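Local coordinates for protein plastocyanin (Adiantum capillus-veneris, PDB 1KDJ) that carries electrons from the cytochrome b6-f complex to P700 of photosystem I by means of a single bound copper ion, at residues T82-C87 against K96-V101. Residues are numbered along the deposited sequence; the frame is centred on the assembly and turned at random.
Sequences TYTFYC and KGTLTV. With CU (copper (II) ion), chain B.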
ATOM      1  N   THR A  82       0.791  10.500  -8.464  1.00 17.96           N
ATOM      2  CA  THR A  82      -0.127   9.411  -8.180  1.00 19.61           C
ATOM      3  C   THR A  82       0.704   8.148  -8.269  1.00 20.47           C
ATOM      4  O   THR A  82       1.542   8.010  -9.177  1.00 20.50           O
ATOM      5  CB  THR A  82      -1.215   9.385  -9.215  1.00 21.78           C
ATOM      6  OG1 THR A  82      -1.914  10.617  -9.027  1.00 24.31           O
ATOM      7  CG2 THR A  82      -2.177   8.195  -9.077  1.00 22.99           C
ATOM      8  N   TYR A  83       0.524   7.205  -7.359  1.00 19.69           N
ATOM      9  CA  TYR A  83       1.370   6.018  -7.344  1.00 17.53           C
ATOM     10  C   TYR A  83       0.444   4.830  -7.158  1.00 18.51           C
ATOM     11  O   TYR A  83      -0.536   5.002  -6.429  1.00 17.48           O
ATOM     12  CB  TYR A  83       2.325   6.108  -6.175  1.00 15.47           C
ATOM     13  CG  TYR A  83       3.164   7.377  -6.201  1.00 17.21           C
ATOM     14  CD1 TYR A  83       4.208   7.491  -7.103  1.00 17.03           C
ATOM     15  CD2 TYR A  83       2.844   8.407  -5.329  1.00 17.58           C
ATOM     16  CE1 TYR A  83       4.946   8.653  -7.131  1.00 17.26           C
ATOM     17  CE2 TYR A  83       3.579   9.571  -5.350  1.00 16.44           C
ATOM     18  CZ  TYR A  83       4.620   9.671  -6.249  1.00 18.52           C
ATOM     19  OH  TYR A  83       5.373  10.830  -6.254  1.00 18.60           O
ATOM     20  N   THR A  84       0.690   3.693  -7.812  1.00 18.34           N
ATOM     21  CA  THR A  84      -0.077   2.460  -7.615  1.00 17.61           C
ATOM     22  C   THR A  84       0.605   1.585  -6.572  1.00 17.33           C
ATOM     23  O   THR A  84       1.839   1.573  -6.445  1.00 15.13           O
ATOM     24  CB  THR A  84      -0.175   1.726  -8.939  1.00 19.20           C
ATOM     25  OG1 THR A  84      -0.979   2.543  -9.764  1.00 20.71           O
ATOM     26  CG2 THR A  84      -0.838   0.344  -8.845  1.00 23.73           C
ATOM     27  N   PHE A  85      -0.181   0.902  -5.734  1.00 16.10           N
ATOM     28  CA  PHE A  85       0.348  -0.088  -4.819  1.00 15.70           C
ATOM     29  C   PHE A  85      -0.484  -1.355  -5.019  1.00 16.99           C
ATOM     30  O   PHE A  85      -1.621  -1.323  -5.532  1.00 14.37           O
ATOM     31  CB  PHE A  85       0.280   0.375  -3.348  1.00 16.97           C
ATOM     32  CG  PHE A  85      -1.063   0.836  -2.807  1.00 18.84           C
ATOM     33  CD1 PHE A  85      -1.921  -0.089  -2.246  1.00 17.41           C
ATOM     34  CD2 PHE A  85      -1.436   2.168  -2.894  1.00 18.26           C
ATOM     35  CE1 PHE A  85      -3.156   0.318  -1.781  1.00 18.84           C
ATOM     36  CE2 PHE A  85      -2.672   2.560  -2.425  1.00 20.21           C
ATOM     37  CZ  PHE A  85      -3.542   1.633  -1.868  1.00 19.31           C
ATOM     38  N   TYR A  86       0.120  -2.486  -4.660  1.00 17.39           N
ATOM     39  CA  TYR A  86      -0.523  -3.776  -4.867  1.00 17.12           C
ATOM     40  C   TYR A  86      -0.153  -4.731  -3.755  1.00 15.85           C
ATOM     41  O   TYR A  86       0.727  -4.431  -2.938  1.00 14.74           O
ATOM     42  CB  TYR A  86      -0.120  -4.346  -6.241  1.00 19.85           C
ATOM     43  CG  TYR A  86       1.361  -4.633  -6.398  1.00 23.55           C
ATOM     44  CD1 TYR A  86       1.857  -5.872  -6.023  1.00 24.43           C
ATOM     45  CD2 TYR A  86       2.203  -3.657  -6.922  1.00 25.77           C
ATOM     46  CE1 TYR A  86       3.200  -6.148  -6.165  1.00 26.02           C
ATOM     47  CE2 TYR A  86       3.553  -3.943  -7.066  1.00 25.83           C
ATOM     48  CZ  TYR A  86       4.031  -5.178  -6.688  1.00 26.10           C
ATOM     49  OH  TYR A  86       5.364  -5.460  -6.807  1.00 26.83           O
ATOM     50  N   CYS A  87      -0.896  -5.840  -3.673  1.00 13.81           N
ATOM     51  CA  CYS A  87      -0.602  -6.848  -2.674  1.00 14.58           C
ATOM     52  C   CYS A  87       0.179  -7.930  -3.407  1.00 12.65           C
ATOM     53  O   CYS A  87      -0.365  -8.380  -4.409  1.00 12.50           O
ATOM     54  CB  CYS A  87      -1.908  -7.443  -2.131  1.00 14.36           C
ATOM     55  SG  CYS A  87      -1.583  -8.885  -1.098  1.00 13.15           S
ATOM     56  N   LYS A  96      -5.162  -4.026  -5.907  1.00 17.95           N
ATOM     57  CA  LYS A  96      -4.348  -2.851  -6.113  1.00 19.37           C
ATOM     58  C   LYS A  96      -5.134  -1.594  -5.724  1.00 20.18           C
ATOM     59  O   LYS A  96      -6.370  -1.646  -5.601  1.00 18.60           O
ATOM     60  CB  LYS A  96      -3.927  -2.795  -7.590  1.00 21.65           C
ATOM     61  CG  LYS A  96      -5.026  -2.572  -8.622  1.00 28.15           C
ATOM     62  CD  LYS A  96      -4.377  -2.437  -9.996  1.00 33.40           C
ATOM     63  CE  LYS A  96      -5.396  -2.264 -11.142  1.00 38.14           C
ATOM     64  NZ  LYS A  96      -6.080  -0.982 -11.101  1.00 41.01           N
ATOM     65  N   GLY A  97      -4.411  -0.500  -5.479  1.00 18.00           N
ATOM     66  CA  GLY A  97      -5.013   0.778  -5.141  1.00 15.78           C
ATOM     67  C   GLY A  97      -4.130   1.906  -5.679  1.00 17.91           C
ATOM     68  O   GLY A  97      -3.042   1.630  -6.211  1.00 15.66           O
ATOM     69  N   THR A  98      -4.600   3.154  -5.610  1.00 16.80           N
ATOM     70  CA  THR A  98      -3.811   4.327  -6.009  1.00 18.21           C
ATOM     71  C   THR A  98      -3.686   5.299  -4.834  1.00 16.68           C
ATOM     72  O   THR A  98      -4.588   5.426  -3.992  1.00 16.03           O
ATOM     73  CB  THR A  98      -4.436   5.083  -7.227  1.00 18.41           C
ATOM     74  OG1 THR A  98      -5.742   5.465  -6.848  1.00 22.14           O
ATOM     75  CG2 THR A  98      -4.493   4.259  -8.488  1.00 19.64           C
ATOM     76  N   LEU A  99      -2.542   5.961  -4.712  1.00 16.37           N
ATOM     77  CA  LEU A  99      -2.278   6.934  -3.677  1.00 17.68           C
ATOM     78  C   LEU A  99      -1.961   8.219  -4.465  1.00 18.54           C
ATOM     79  O   LEU A  99      -1.051   8.188  -5.308  1.00 18.74           O
ATOM     80  CB  LEU A  99      -1.051   6.563  -2.866  1.00 17.99           C
ATOM     81  CG  LEU A  99      -0.771   6.936  -1.392  1.00 21.63           C
ATOM     82  CD1 LEU A  99       0.653   7.467  -1.272  1.00 18.45           C
ATOM     83  CD2 LEU A  99      -1.776   7.936  -0.885  1.00 20.92           C
ATOM     84  N   THR A 100      -2.710   9.312  -4.259  1.00 17.38           N
ATOM     85  CA  THR A 100      -2.420  10.609  -4.860  1.00 16.70           C
ATOM     86  C   THR A 100      -1.825  11.435  -3.741  1.00 17.06           C
ATOM     87  O   THR A 100      -2.428  11.556  -2.664  1.00 16.14           O
ATOM     88  CB  THR A 100      -3.698  11.293  -5.375  1.00 17.42           C
ATOM     89  OG1 THR A 100      -4.108  10.497  -6.469  1.00 16.27           O
ATOM     90  CG2 THR A 100      -3.513  12.760  -5.800  1.00 18.40           C
ATOM     91  N   VAL A 101      -0.613  11.985  -3.935  1.00 18.03           N
ATOM     92  CA  VAL A 101       0.024  12.836  -2.936  1.00 19.04           C
ATOM     93  C   VAL A 101      -0.112  14.277  -3.475  1.00 21.41           C
ATOM     94  O   VAL A 101       0.206  14.516  -4.656  1.00 21.32           O
ATOM     95  CB  VAL A 101       1.511  12.433  -2.779  1.00 18.58           C
ATOM     96  CG1 VAL A 101       2.150  13.249  -1.683  1.00 16.22           C
ATOM     97  CG2 VAL A 101       1.613  10.953  -2.383  1.00 16.80           C
TER
HETATM   98 CU    CU B 103      -3.618  -9.748  -0.650  1.00 16.39          CU
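The ring of F85 lies with one face over the backbone of G97: G97 CA stands over that face, 3.9 Å from the centroid of the F85 ring, a CH-pi contact, while G97 C sits nearer the rim, 3.6 Å from F85 CE2. Chi1 of 54° places CG between the backbone N and the carbonyl carbon, which swings the ring across to the partner strand. F14 and F29 add edge-to-face contacts to the same ring, which is buried. The Y83 ring is met differently, at its edge and in its plane, by V101 CG2, 3.8 Å from Y83 CE2; Y83 OH is hydrogen-bonded to T79 O. Beneath these rings the backbones of 82-86 and 96-101 pair as an antiparallel hairpin of the plastocyanin (cupredoxin) beta-sandwich, and the N-to-C directions of the two strand segments are 153° apart. Y83 and L99 exchange two hydrogen bonds, as do F85 and G97. The bond from Y83 N to L99 O is 2.8 Å long and in the carbonyl plane, whereas the donor F85 N is tilted 34° from the plane of the G97 carbonyl. T82, T84, T98 and T100 occupy the other face of the sheet, where T82 OG1 and T100 OG1 form a weak hydrogen bond at 3.4 Å. Just beyond the paired residues, C87 SG binds copper at 2.3 Å, with H37, H90 and M95 completing the site.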